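Local coordinates for gram-negative insecticidal protein (PDB 6FBM), which is an insecticidal toxin of the MACPF family and probably acts by forming pores in target-cell membranes, at residues A[23-27]-A[303-308]; A[35-41]-A[166-172]; A[152-158]-A[286-292]; A[183-188]-A[228-232]; A[403-407]-A[428-432]. All blocks are in the same frame, centred on the assembly; numbering follows the deposited sequence.

Interaction 1 of 5, residues A[23-27]-A[303-308]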
# COMPACT_ATOMS: atom_id res chain seq x y z
N TYR A 23 36.56 -5.46 2.84
CA TYR A 23 36.07 -6.47 1.93
C TYR A 23 36.81 -7.76 2.10
O TYR A 23 38.04 -7.75 2.22
CB TYR A 23 36.19 -6.02 0.50
CG TYR A 23 35.32 -6.78 -0.43
CD1 TYR A 23 34.01 -6.40 -0.63
CD2 TYR A 23 35.79 -7.89 -1.12
CE1 TYR A 23 33.19 -7.09 -1.49
CE2 TYR A 23 34.96 -8.58 -2.00
CZ TYR A 23 33.66 -8.18 -2.18
OH TYR A 23 32.81 -8.83 -3.04
N ASP A 24 36.07 -8.86 2.08
CA ASP A 24 36.66 -10.17 2.07
C ASP A 24 37.10 -10.49 0.64
O ASP A 24 36.32 -10.95 -0.18
CB ASP A 24 35.68 -11.22 2.58
CG ASP A 24 36.29 -12.61 2.62
OD1 ASP A 24 37.47 -12.78 2.21
OD2 ASP A 24 35.56 -13.53 3.05
N VAL A 25 38.38 -10.28 0.37
CA VAL A 25 38.93 -10.50 -0.96
C VAL A 25 38.92 -11.97 -1.37
O VAL A 25 39.11 -12.28 -2.55
CB VAL A 25 40.34 -9.93 -1.11
CG1 VAL A 25 40.32 -8.42 -0.88
CG2 VAL A 25 41.34 -10.61 -0.17
N ASN A 26 38.70 -12.85 -0.40
CA ASN A 26 38.53 -14.29 -0.65
C ASN A 26 37.07 -14.70 -0.71
O ASN A 26 36.80 -15.89 -0.77
CB ASN A 26 39.29 -15.10 0.40
CG ASN A 26 40.79 -14.91 0.30
OD1 ASN A 26 41.33 -14.86 -0.78
ND2 ASN A 26 41.47 -14.74 1.44
N GLY A 27 36.15 -13.74 -0.75
CA GLY A 27 34.70 -14.01 -0.68
C GLY A 27 34.06 -14.05 -2.06
O GLY A 27 34.57 -14.71 -2.97
N PHE A 303 48.36 -14.10 5.11
CA PHE A 303 46.90 -13.97 5.19
C PHE A 303 46.21 -14.76 4.07
O PHE A 303 45.21 -15.43 4.31
CB PHE A 303 46.46 -12.49 5.16
CG PHE A 303 44.97 -12.31 5.20
CD1 PHE A 303 44.28 -12.33 6.40
CD2 PHE A 303 44.25 -12.14 4.03
CE1 PHE A 303 42.90 -12.18 6.44
CE2 PHE A 303 42.87 -11.99 4.04
CZ PHE A 303 42.19 -11.98 5.26
N MET A 304 46.78 -14.67 2.86
CA MET A 304 46.22 -15.28 1.65
C MET A 304 46.60 -16.73 1.40
O MET A 304 46.04 -17.35 0.50
CB MET A 304 46.64 -14.45 0.42
CG MET A 304 46.16 -13.01 0.41
SD MET A 304 44.36 -12.92 0.37
CE MET A 304 44.01 -13.34 -1.36
N LYS A 305 47.53 -17.28 2.19
CA LYS A 305 48.10 -18.62 1.96
C LYS A 305 47.01 -19.68 1.77
O LYS A 305 46.97 -20.31 0.72
CB LYS A 305 49.02 -19.03 3.12
CG LYS A 305 49.94 -20.20 2.83
CD LYS A 305 50.29 -21.02 4.07
CE LYS A 305 50.87 -22.38 3.66
NZ LYS A 305 51.82 -22.99 4.63
N GLN A 306 46.12 -19.84 2.75
CA GLN A 306 45.03 -20.81 2.66
C GLN A 306 44.21 -20.65 1.36
O GLN A 306 43.87 -21.65 0.72
CB GLN A 306 44.11 -20.70 3.90
CG GLN A 306 43.02 -21.78 4.00
CD GLN A 306 41.98 -21.57 5.10
OE1 GLN A 306 42.24 -20.93 6.13
NE2 GLN A 306 40.78 -22.12 4.88
N SER A 307 43.91 -19.41 0.98
CA SER A 307 43.08 -19.15 -0.19
C SER A 307 43.77 -19.51 -1.50
O SER A 307 43.10 -19.85 -2.47
CB SER A 307 42.60 -17.70 -0.23
OG SER A 307 43.64 -16.82 -0.60
N GLN A 308 45.10 -19.45 -1.54
CA GLN A 308 45.85 -19.73 -2.76
C GLN A 308 46.12 -21.21 -3.05
O GLN A 308 46.72 -21.50 -4.07
CB GLN A 308 47.17 -18.96 -2.78
CG GLN A 308 47.02 -17.46 -2.66
CD GLN A 308 45.95 -16.92 -3.59
OE1 GLN A 308 46.19 -16.70 -4.77
NE2 GLN A 308 44.76 -16.69 -3.05

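Interaction 2 of 5, residues A[35-41]-A[166-172]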
# COMPACT_ATOMS: atom_id res chain seq x y z
N LEU A 35 31.07 -7.77 2.20
CA LEU A 35 31.46 -6.63 3.02
C LEU A 35 31.65 -7.08 4.45
O LEU A 35 31.03 -8.02 4.89
CB LEU A 35 30.42 -5.51 2.97
CG LEU A 35 30.14 -4.91 1.60
CD1 LEU A 35 28.86 -4.09 1.66
CD2 LEU A 35 31.29 -4.07 1.13
N LEU A 36 32.55 -6.40 5.16
CA LEU A 36 32.93 -6.76 6.51
C LEU A 36 32.49 -5.66 7.42
O LEU A 36 32.39 -4.51 7.01
CB LEU A 36 34.43 -6.95 6.63
CG LEU A 36 35.04 -8.04 5.74
CD1 LEU A 36 36.57 -7.97 5.94
CD2 LEU A 36 34.50 -9.44 6.09
N GLY A 37 32.31 -6.01 8.69
CA GLY A 37 31.43 -5.28 9.60
C GLY A 37 31.64 -3.80 9.78
O GLY A 37 30.77 -3.00 9.41
N GLN A 38 32.78 -3.43 10.38
CA GLN A 38 33.02 -2.05 10.84
C GLN A 38 33.33 -1.09 9.70
O GLN A 38 34.22 -1.37 8.89
CB GLN A 38 34.14 -1.94 11.92
CG GLN A 38 33.68 -2.49 13.25
CD GLN A 38 34.39 -3.77 13.67
OE1 GLN A 38 34.74 -4.62 12.85
NE2 GLN A 38 34.61 -3.90 14.97
N PRO A 39 32.58 0.04 9.60
CA PRO A 39 33.03 1.13 8.70
C PRO A 39 34.40 1.66 9.12
O PRO A 39 34.67 1.76 10.30
CB PRO A 39 31.95 2.21 8.88
CG PRO A 39 30.74 1.47 9.34
CD PRO A 39 31.28 0.35 10.22
N LEU A 40 35.24 1.96 8.15
CA LEU A 40 36.62 2.36 8.41
C LEU A 40 36.72 3.85 8.57
O LEU A 40 37.61 4.35 9.26
CB LEU A 40 37.53 1.92 7.27
CG LEU A 40 38.06 0.48 7.32
CD1 LEU A 40 37.07 -0.56 7.86
CD2 LEU A 40 38.56 0.10 5.94
N PHE A 41 35.81 4.59 7.93
CA PHE A 41 35.96 6.01 7.79
C PHE A 41 34.75 6.73 8.31
O PHE A 41 33.69 6.15 8.48
CB PHE A 41 36.18 6.37 6.33
CG PHE A 41 37.24 5.55 5.66
CD1 PHE A 41 38.57 5.79 5.91
CD2 PHE A 41 36.90 4.54 4.79
CE1 PHE A 41 39.56 5.04 5.28
CE2 PHE A 41 37.87 3.78 4.18
CZ PHE A 41 39.21 4.03 4.42
N ARG A 166 39.93 -8.30 11.73
CA ARG A 166 39.00 -7.27 12.23
C ARG A 166 38.43 -6.37 11.13
O ARG A 166 37.23 -6.09 11.11
CB ARG A 166 39.67 -6.37 13.26
CG ARG A 166 39.90 -6.97 14.63
CD ARG A 166 40.72 -6.02 15.49
NE ARG A 166 39.98 -5.41 16.61
CZ ARG A 166 40.26 -5.52 17.91
NH1 ARG A 166 41.35 -6.12 18.32
NH2 ARG A 166 39.48 -4.92 18.79
N TYR A 167 39.28 -5.91 10.22
CA TYR A 167 38.93 -4.86 9.29
C TYR A 167 38.88 -5.25 7.81
O TYR A 167 38.29 -4.52 7.01
CB TYR A 167 39.89 -3.68 9.48
CG TYR A 167 39.80 -3.12 10.88
CD1 TYR A 167 38.70 -2.35 11.26
CD2 TYR A 167 40.77 -3.41 11.82
CE1 TYR A 167 38.60 -1.85 12.55
CE2 TYR A 167 40.67 -2.93 13.11
CZ TYR A 167 39.57 -2.16 13.47
OH TYR A 167 39.48 -1.67 14.74
N GLY A 168 39.49 -6.38 7.47
CA GLY A 168 39.77 -6.72 6.08
C GLY A 168 41.08 -6.09 5.62
O GLY A 168 41.40 -4.98 6.03
N PRO A 169 41.84 -6.80 4.78
CA PRO A 169 43.07 -6.21 4.27
C PRO A 169 42.84 -5.13 3.20
O PRO A 169 43.74 -4.30 2.97
CB PRO A 169 43.81 -7.40 3.67
CG PRO A 169 42.71 -8.32 3.23
CD PRO A 169 41.57 -8.13 4.21
N TYR A 170 41.68 -5.18 2.53
CA TYR A 170 41.33 -4.20 1.52
C TYR A 170 39.98 -3.63 1.84
O TYR A 170 39.18 -4.28 2.50
CB TYR A 170 41.30 -4.86 0.15
CG TYR A 170 42.64 -5.06 -0.46
CD1 TYR A 170 43.48 -6.10 -0.06
CD2 TYR A 170 43.09 -4.21 -1.44
CE1 TYR A 170 44.72 -6.27 -0.63
CE2 TYR A 170 44.34 -4.36 -2.02
CZ TYR A 170 45.15 -5.39 -1.62
OH TYR A 170 46.37 -5.52 -2.22
N TYR A 171 39.72 -2.43 1.35
CA TYR A 171 38.43 -1.79 1.50
C TYR A 171 37.89 -1.33 0.15
O TYR A 171 38.63 -1.21 -0.82
CB TYR A 171 38.54 -0.61 2.48
CG TYR A 171 39.39 0.53 1.98
CD1 TYR A 171 38.84 1.56 1.23
CD2 TYR A 171 40.76 0.58 2.24
CE1 TYR A 171 39.62 2.62 0.76
CE2 TYR A 171 41.55 1.61 1.77
CZ TYR A 171 40.98 2.64 1.04
OH TYR A 171 41.74 3.66 0.56
N ILE A 172 36.60 -1.05 0.12
CA ILE A 172 35.93 -0.62 -1.08
C ILE A 172 36.18 0.86 -1.28
O ILE A 172 35.68 1.69 -0.54
CB ILE A 172 34.40 -0.84 -1.00
CG1 ILE A 172 34.04 -2.33 -0.81
CG2 ILE A 172 33.71 -0.28 -2.25
CD1 ILE A 172 34.40 -3.24 -1.97

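Interaction 3 of 5, residues A[152-158]-A[286-292]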
# COMPACT_ATOMS: atom_id res chain seq x y z
N ASP A 152 44.06 0.67 16.03
CA ASP A 152 44.53 -0.67 15.65
C ASP A 152 45.49 -0.64 14.48
O ASP A 152 46.56 -1.25 14.54
CB ASP A 152 43.35 -1.61 15.33
CG ASP A 152 42.56 -1.99 16.55
OD1 ASP A 152 43.10 -1.85 17.66
OD2 ASP A 152 41.40 -2.43 16.42
N LEU A 153 45.11 0.09 13.44
CA LEU A 153 45.91 0.23 12.22
C LEU A 153 47.33 0.71 12.53
O LEU A 153 48.28 0.16 12.01
CB LEU A 153 45.23 1.19 11.25
CG LEU A 153 45.96 1.56 9.96
CD1 LEU A 153 46.11 0.35 9.05
CD2 LEU A 153 45.18 2.65 9.26
N ASN A 154 47.44 1.71 13.40
CA ASN A 154 48.72 2.36 13.69
C ASN A 154 49.49 1.81 14.93
O ASN A 154 50.66 2.13 15.10
CB ASN A 154 48.51 3.88 13.81
CG ASN A 154 48.12 4.53 12.48
OD1 ASN A 154 48.93 4.59 11.55
ND2 ASN A 154 46.90 5.04 12.40
N ASN A 155 48.83 1.00 15.76
CA ASN A 155 49.48 0.34 16.91
C ASN A 155 50.48 -0.69 16.40
O ASN A 155 50.08 -1.62 15.73
CB ASN A 155 48.42 -0.35 17.79
CG ASN A 155 48.99 -1.11 18.98
OD1 ASN A 155 50.20 -1.26 19.14
ND2 ASN A 155 48.10 -1.61 19.81
N PRO A 156 51.79 -0.54 16.72
CA PRO A 156 52.77 -1.53 16.20
C PRO A 156 52.68 -2.92 16.86
O PRO A 156 53.18 -3.90 16.30
CB PRO A 156 54.13 -0.87 16.49
CG PRO A 156 53.84 0.54 16.90
CD PRO A 156 52.47 0.51 17.50
N ASN A 157 52.02 -2.99 18.01
CA ASN A 157 51.80 -4.26 18.70
C ASN A 157 50.54 -4.99 18.27
O ASN A 157 50.27 -6.06 18.77
CB ASN A 157 51.79 -4.02 20.23
CG ASN A 157 53.11 -3.47 20.74
OD1 ASN A 157 54.18 -3.84 20.26
ND2 ASN A 157 53.04 -2.58 21.73
N MET A 158 49.76 -4.39 17.38
CA MET A 158 48.60 -5.07 16.79
C MET A 158 49.09 -5.83 15.57
O MET A 158 49.44 -5.22 14.56
CB MET A 158 47.53 -4.07 16.37
CG MET A 158 46.36 -4.66 15.59
SD MET A 158 45.04 -5.31 16.62
CE MET A 158 45.75 -6.82 17.27
N LEU A 286 46.86 3.27 4.39
CA LEU A 286 46.29 4.21 5.35
C LEU A 286 47.10 4.42 6.63
O LEU A 286 46.81 5.33 7.41
CB LEU A 286 44.88 3.74 5.75
CG LEU A 286 43.88 3.59 4.60
CD1 LEU A 286 42.66 2.82 5.10
CD2 LEU A 286 43.52 4.96 4.07
N ALA A 287 48.08 3.55 6.87
CA ALA A 287 48.88 3.64 8.09
C ALA A 287 49.77 4.89 8.03
O ALA A 287 50.24 5.27 6.95
CB ALA A 287 49.72 2.39 8.25
N ASP A 288 49.96 5.54 9.19
CA ASP A 288 50.77 6.78 9.28
C ASP A 288 52.24 6.56 8.90
O ASP A 288 52.77 7.29 8.06
CB ASP A 288 50.71 7.39 10.69
CG ASP A 288 49.37 8.01 11.01
OD1 ASP A 288 48.65 8.48 10.11
OD2 ASP A 288 49.03 8.07 12.20
N LYS A 289 52.86 5.53 9.48
CA LYS A 289 54.30 5.30 9.32
C LYS A 289 54.60 4.35 8.15
O LYS A 289 53.99 3.30 8.05
CB LYS A 289 54.88 4.73 10.62
CG LYS A 289 54.53 5.53 11.86
CD LYS A 289 55.48 5.32 13.03
CE LYS A 289 54.78 5.81 14.30
NZ LYS A 289 55.66 6.31 15.39
N PRO A 290 55.56 4.70 7.28
CA PRO A 290 55.99 3.76 6.22
C PRO A 290 56.41 2.35 6.70
O PRO A 290 56.25 1.39 5.95
CB PRO A 290 57.20 4.47 5.59
CG PRO A 290 56.94 5.93 5.82
CD PRO A 290 56.19 6.03 7.12
N GLU A 291 56.93 2.23 7.92
CA GLU A 291 57.37 0.95 8.50
C GLU A 291 56.16 0.06 8.74
O GLU A 291 56.23 -1.16 8.59
CB GLU A 291 58.11 1.13 9.84
CG GLU A 291 59.23 2.16 9.85
CD GLU A 291 58.75 3.56 10.22
OE1 GLU A 291 58.22 3.75 11.35
OE2 GLU A 291 58.86 4.47 9.37
N ARG A 292 55.07 0.69 9.17
CA ARG A 292 53.80 0.01 9.44
C ARG A 292 53.10 -0.41 8.14
O ARG A 292 52.57 -1.53 8.04
CB ARG A 292 52.93 0.92 10.31
CG ARG A 292 51.61 0.34 10.80
CD ARG A 292 51.73 -1.01 11.47
NE ARG A 292 50.46 -1.37 12.09
CZ ARG A 292 50.18 -2.54 12.67
NH1 ARG A 292 51.09 -3.52 12.73
NH2 ARG A 292 48.97 -2.72 13.21

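Interaction 4 of 5, residues A[183-188]-A[228-232]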
# COMPACT_ATOMS: atom_id res chain seq x y z
N TYR A 183 26.10 -15.61 -15.37
CA TYR A 183 25.67 -16.83 -16.02
C TYR A 183 26.90 -17.68 -16.04
O TYR A 183 27.80 -17.48 -16.86
CB TYR A 183 25.20 -16.48 -17.42
CG TYR A 183 24.62 -17.61 -18.26
CD1 TYR A 183 23.37 -18.14 -17.97
CD2 TYR A 183 25.27 -18.05 -19.38
CE1 TYR A 183 22.85 -19.13 -18.76
CE2 TYR A 183 24.73 -19.03 -20.18
CZ TYR A 183 23.52 -19.57 -19.87
OH TYR A 183 23.00 -20.54 -20.68
N SER A 184 26.98 -18.61 -15.10
CA SER A 184 28.20 -19.41 -14.93
C SER A 184 27.99 -20.85 -15.40
O SER A 184 26.96 -21.47 -15.08
CB SER A 184 28.69 -19.37 -13.48
OG SER A 184 27.80 -20.06 -12.63
N ALA A 185 28.96 -21.37 -16.15
CA ALA A 185 28.79 -22.69 -16.77
C ALA A 185 30.02 -23.55 -16.56
O ALA A 185 31.17 -23.11 -16.82
CB ALA A 185 28.46 -22.58 -18.25
N ALA A 186 29.77 -24.77 -16.09
CA ALA A 186 30.75 -25.84 -16.13
C ALA A 186 30.40 -26.70 -17.34
O ALA A 186 29.42 -27.45 -17.31
CB ALA A 186 30.67 -26.67 -14.86
N SER A 187 31.19 -26.57 -18.41
CA SER A 187 30.86 -27.20 -19.68
C SER A 187 31.79 -28.39 -19.92
O SER A 187 33.00 -28.30 -19.70
CB SER A 187 30.99 -26.20 -20.82
OG SER A 187 30.01 -25.19 -20.74
N LYS A 188 31.19 -29.49 -20.37
CA LYS A 188 31.90 -30.65 -20.85
C LYS A 188 32.06 -30.45 -22.36
O LYS A 188 31.23 -30.93 -23.14
CB LYS A 188 31.08 -31.90 -20.51
CG LYS A 188 31.40 -32.41 -19.10
CD LYS A 188 30.33 -33.12 -18.28
CE LYS A 188 29.27 -33.85 -19.07
NZ LYS A 188 28.62 -34.89 -18.20
N PHE A 228 25.46 -26.66 -25.69
CA PHE A 228 26.05 -26.00 -24.51
C PHE A 228 25.23 -26.27 -23.25
O PHE A 228 25.74 -26.74 -22.24
CB PHE A 228 26.22 -24.49 -24.79
CG PHE A 228 26.56 -23.67 -23.59
CD1 PHE A 228 27.86 -23.59 -23.11
CD2 PHE A 228 25.58 -22.92 -22.95
CE1 PHE A 228 28.16 -22.80 -21.99
CE2 PHE A 228 25.87 -22.13 -21.85
CZ PHE A 228 27.15 -22.08 -21.37
N ARG A 229 23.94 -25.99 -23.35
CA ARG A 229 23.05 -26.12 -22.21
C ARG A 229 22.92 -27.55 -21.70
O ARG A 229 23.02 -27.77 -20.49
CB ARG A 229 21.67 -25.54 -22.54
CG ARG A 229 21.67 -24.03 -22.70
CD ARG A 229 20.28 -23.46 -22.88
NE ARG A 229 20.35 -22.04 -23.17
CZ ARG A 229 19.30 -21.27 -23.47
NH1 ARG A 229 18.07 -21.78 -23.52
NH2 ARG A 229 19.50 -19.98 -23.76
N SER A 230 22.68 -28.50 -22.59
CA SER A 230 22.47 -29.89 -22.17
C SER A 230 23.78 -30.63 -21.79
O SER A 230 23.71 -31.66 -21.12
CB SER A 230 21.61 -30.68 -23.18
OG SER A 230 22.10 -30.55 -24.47
N ASN A 231 24.94 -30.09 -22.18
CA ASN A 231 26.24 -30.60 -21.69
C ASN A 231 26.98 -29.66 -20.73
O ASN A 231 28.20 -29.80 -20.55
CB ASN A 231 27.14 -30.96 -22.87
CG ASN A 231 26.52 -32.01 -23.77
OD1 ASN A 231 26.29 -31.77 -24.97
ND2 ASN A 231 26.22 -33.16 -23.20
N SER A 232 26.26 -28.73 -20.10
CA SER A 232 26.84 -27.92 -19.00
C SER A 232 25.94 -27.90 -17.78
O SER A 232 24.73 -28.00 -17.87
CB SER A 232 27.11 -26.46 -19.43
OG SER A 232 27.83 -26.40 -20.64

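Interaction 5 of 5, residues A[403-407]-A[428-432]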
# COMPACT_ATOMS: atom_id res chain seq x y z
N ASP A 403 40.34 -62.52 -48.12
CA ASP A 403 40.97 -61.22 -47.95
C ASP A 403 41.45 -60.96 -46.51
O ASP A 403 40.90 -61.51 -45.54
CB ASP A 403 40.01 -60.12 -48.42
CG ASP A 403 39.75 -60.17 -49.92
OD1 ASP A 403 40.71 -60.32 -50.72
OD2 ASP A 403 38.56 -60.09 -50.29
N TYR A 404 42.49 -60.16 -46.41
CA TYR A 404 43.22 -59.92 -45.18
C TYR A 404 43.58 -58.46 -45.18
O TYR A 404 44.16 -57.99 -46.16
CB TYR A 404 44.50 -60.76 -45.14
CG TYR A 404 44.21 -62.22 -45.31
CD1 TYR A 404 43.93 -63.04 -44.21
CD2 TYR A 404 44.17 -62.79 -46.57
CE1 TYR A 404 43.62 -64.38 -44.38
CE2 TYR A 404 43.86 -64.13 -46.75
CZ TYR A 404 43.60 -64.92 -45.67
OH TYR A 404 43.29 -66.24 -45.85
N ALA A 405 43.24 -57.73 -44.12
CA ALA A 405 43.46 -56.29 -44.10
C ALA A 405 43.74 -55.75 -42.72
O ALA A 405 43.29 -56.32 -41.73
CB ALA A 405 42.24 -55.59 -44.68
N CYS A 406 44.46 -54.64 -42.68
CA CYS A 406 44.72 -53.91 -41.45
C CYS A 406 43.94 -52.61 -41.54
O CYS A 406 44.12 -51.86 -42.50
CB CYS A 406 46.20 -53.62 -41.33
SG CYS A 406 46.60 -52.73 -39.84
N TRP A 407 43.08 -52.35 -40.55
CA TRP A 407 42.29 -51.13 -40.54
C TRP A 407 42.67 -50.19 -39.40
O TRP A 407 43.10 -50.66 -38.34
CB TRP A 407 40.82 -51.44 -40.45
CG TRP A 407 40.24 -52.12 -41.61
CD1 TRP A 407 40.27 -53.46 -41.87
CD2 TRP A 407 39.49 -51.53 -42.67
NE1 TRP A 407 39.60 -53.74 -43.02
CE2 TRP A 407 39.12 -52.57 -43.54
CE3 TRP A 407 39.11 -50.22 -42.98
CZ2 TRP A 407 38.37 -52.34 -44.70
CZ3 TRP A 407 38.36 -49.99 -44.13
CH2 TRP A 407 38.01 -51.04 -44.98
N GLY A 428 35.46 -60.31 -49.19
CA GLY A 428 35.44 -58.86 -49.44
C GLY A 428 36.14 -58.15 -48.30
O GLY A 428 36.24 -58.68 -47.17
N TYR A 429 36.66 -56.94 -48.56
CA TYR A 429 37.32 -56.14 -47.52
C TYR A 429 36.30 -55.51 -46.59
O TYR A 429 36.02 -54.31 -46.66
CB TYR A 429 38.24 -55.08 -48.14
CG TYR A 429 39.36 -55.68 -48.95
CD1 TYR A 429 40.34 -56.44 -48.33
CD2 TYR A 429 39.45 -55.50 -50.34
CE1 TYR A 429 41.38 -57.02 -49.06
CE2 TYR A 429 40.50 -56.05 -51.07
CZ TYR A 429 41.47 -56.83 -50.42
OH TYR A 429 42.52 -57.43 -51.08
N ASN A 430 35.76 -56.33 -45.69
CA ASN A 430 34.75 -55.89 -44.74
C ASN A 430 35.43 -55.10 -43.66
O ASN A 430 36.43 -55.56 -43.09
CB ASN A 430 34.05 -57.08 -44.11
CG ASN A 430 33.33 -57.91 -45.12
OD1 ASN A 430 32.78 -57.36 -46.10
ND2 ASN A 430 33.35 -59.23 -44.94
N PRO A 431 34.91 -53.89 -43.37
CA PRO A 431 35.53 -53.06 -42.37
C PRO A 431 35.16 -53.57 -40.98
O PRO A 431 34.19 -54.33 -40.85
CB PRO A 431 34.90 -51.71 -42.61
CG PRO A 431 33.53 -52.03 -43.12
CD PRO A 431 33.68 -53.29 -43.90
N PRO A 432 35.94 -53.19 -39.94
CA PRO A 432 35.63 -53.58 -38.58
C PRO A 432 34.21 -53.19 -38.18
O PRO A 432 33.70 -52.14 -38.59
CB PRO A 432 36.65 -52.80 -37.76
CG PRO A 432 37.76 -52.52 -38.68
CD PRO A 432 37.15 -52.37 -40.02

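Interaction 1 of 5, residues A[23-27]-A[303-308]
A type I beta turn, Asp24 to Gly27, meets residues 303-308, on and just after helix 300-304, with Asn26 reaching over to Met304 and Ser307. Within the turn, Asp24 OD1 accepts from the backbone N of Asn26 at 2.9 Å, which makes an Asx turn. Gly27 N closes the turn on Asp24 O. Asn26 carries most of the contact. Its CG is anti to the carbonyl carbon (chi1 -65°), which sends the amide toward Met304 and Ser307. On one branch, Asn26 OD1 lies 3.0 Å from Ser307 OG and close to the Met304 methyl. On the other, Asn26 ND2 gives a weak hydrogen bond to Met304 SD, 3.6 Å long and bent to 143°. The Met304 chain bends at chi2 and chi3, and this lays its thioether against the turn. Val25 CG2 packs on the same sulfur, Met304 SD, at 3.8 Å, and the two side chains cross at about a right angle. Ser307 OG donates to Met304 O, and it accepts from Gln308 NE2 at 2.7 Å, with the oxygen in the amide plane of Gln308. The hydroxyl so links Met304 and Gln308 beside Asn26. The turn follows strand 21-23. Val25 also packs on Tyr170 of strand 170-177, and Phe303 touches Pro169 in the loop just before that strand.

Interaction 2 of 5, residues A[35-41]-A[166-172]
Leu40 and Phe41 pack on Tyr167 and Tyr171 where helix 160-167 runs into strand 170-177, within the MACPF domain. The Leu40 CB lies 3.6 Å above the plane of the Phe41 ring, toward its rim. From there CG is anti to the carbonyl carbon (chi1 -84°), and the side chain forks between the two tyrosines. Leu40 CD1 meets Tyr167 CD1 at 4.2 Å. Leu40 CD2 presses on Tyr171 CB at 3.5 Å. Phe41 then turns its edge to the face of Tyr171. This is a T-shaped pair, with centroids 5.2 Å apart and planes at 72°. Phe41 CZ stands over the centre of the Tyr171 ring. Leu286 and Leu141 also touch Phe41. Nearer the start of the segment, Leu35 CD2 packs on Ile172 CG1. The hydroxyl of Tyr167 bonds to Asp152. Gly168 has positive phi just after the helix, and its CA is met by Leu36 CD1 at 3.4 Å.

Interaction 3 of 5, residues A[152-158]-A[286-292]
Arg292 puts its guanidinium among backbone carbonyls at and just beyond the end of helix 147-154 in the MACPF domain, the tight part of the contact. Arg292 NE donates to Leu153 O at 2.7 Å, nearly straight at 166°. Arg292 NH1 and NH2 both grip Met158 O, end-on, at 3.0 and 2.9 Å. Both carbonyls lie near the guanidinium plane, and these bonds fix the rotation of the group. Asn155 O and exposed Pro156 lie over one face, Asn155 O without a hydrogen bond. Glu295 adds a salt bridge to NH1. Beside Arg292, Leu153 CD2 packs on Leu286 CB at 3.7 Å.

The other side is more open to solvent. It still holds one firm bond: Asn154 OD1 takes Asp288 N at 2.7 Å, almost straight. The exposed Asp288 carboxylate lies more loosely near the Asn154 amide, whose ND2 bonds Arg150 O. The contact joins the end of helix 147-154 to the start of helix 290-298. Leu163 of helix 160-167 packs on both Leu153 and Arg292.

Interaction 4 of 5, residues A[183-188]-A[228-232]
Tyr183 opens the contact between strand 179-187 and the end of helix 220-230, where the chain turns from the helix into strand 232-239 of the antiparallel MACPF sheet. Its CG is anti to the backbone N (chi1 -176°), and the ring meets the Phe228 ring from the opposite direction. Tyr183 OH lies at the edge of that ring, 3.5 Å from Phe228 CE2. The same hydroxyl is bonded to Ser205, which also takes Arg229 NE. Ala185 CB packs on Phe228 CZ at 3.4 Å. Ala186 turns its methyl away, but its carbonyl O is approached by Ser232 CA at 3.1 Å in a CA-H...O contact. Ser187 and Ser232 form an antiparallel non-hydrogen-bonded pair, CA to CA 4.1 Å. Both side chains lie on one face, with Ser187 OG modelled 2.5 Å from Ser232 OG, a doubtful, very short hydrogen bond. Ser232 OG donates to Phe228 O, which links the helix end to the sheet. Lys188 ends the run: its N bonds Asn231 O at 3.0 Å, nearly straight at 172°.

Interaction 5 of 5, residues A[403-407]-A[428-432]
This is a packing contact between a strand and a proline-rich loop, in the region matching the Vps62 family. Strand 403-410 presents Asp403, Ala405 and Trp407 to the loop 428-432, and the two segments run in similar directions, 28° apart. Trp407 carries the largest share. Both prolines lie over one face of its indole and make CH-pi contacts. Pro431 CA sits 4.0 Å from the centroid of the six-membered ring of Trp407. Pro432 CD sits 3.6 Å from the centroid of its five-membered ring. At the indole edge, Tyr429 O approaches Trp407 CZ2 at 3.6 Å.

At the other end, Asp403 lies over one face of the Tyr429 ring. Asp403 CB is 3.4 Å from Tyr429 CE1, and the carboxylate plane is 31° from the ring plane. Asp403 OD2 takes a weak, bent hydrogen bond from Gly428 N at 3.3 Å. Between Asp403 and Trp407, Ala405 CB touches Tyr429 CD1. Tyr429 is the centre of an inverse gamma turn, and its hydroxyl bonds to Asp395. Strand 403-410 pairs antiparallel with strand 421-426, which leads into the loop. Trp389 of strand 388-391 packs on both Trp407 and Pro432.

How the interactions relate
Interactions 1, 2 and 3 cluster at one end of the chain. Interactions 1 and 2 have centres about 14 Å apart and touch: strand 21-23 pairs with strand 170-177 through Tyr23 and Tyr170. Interactions 2 and 3 have centres about 16 Å apart and cross along the chain. Leu286 of interaction 3 packs on Phe41 and Tyr171 of interaction 2. Interactions 2, 3 and 4 are all nested inside the loop closed by interaction 1. Interaction 4 is about 36 Å from interaction 2, centre to centre, but reaches the same antiparallel sheet. Interaction 5 comes later in the chain, its centre about 81 Å from that of interaction 3, in the Vps62-like region. The toxin is thus elongated, with its MACPF part built from distant chain segments.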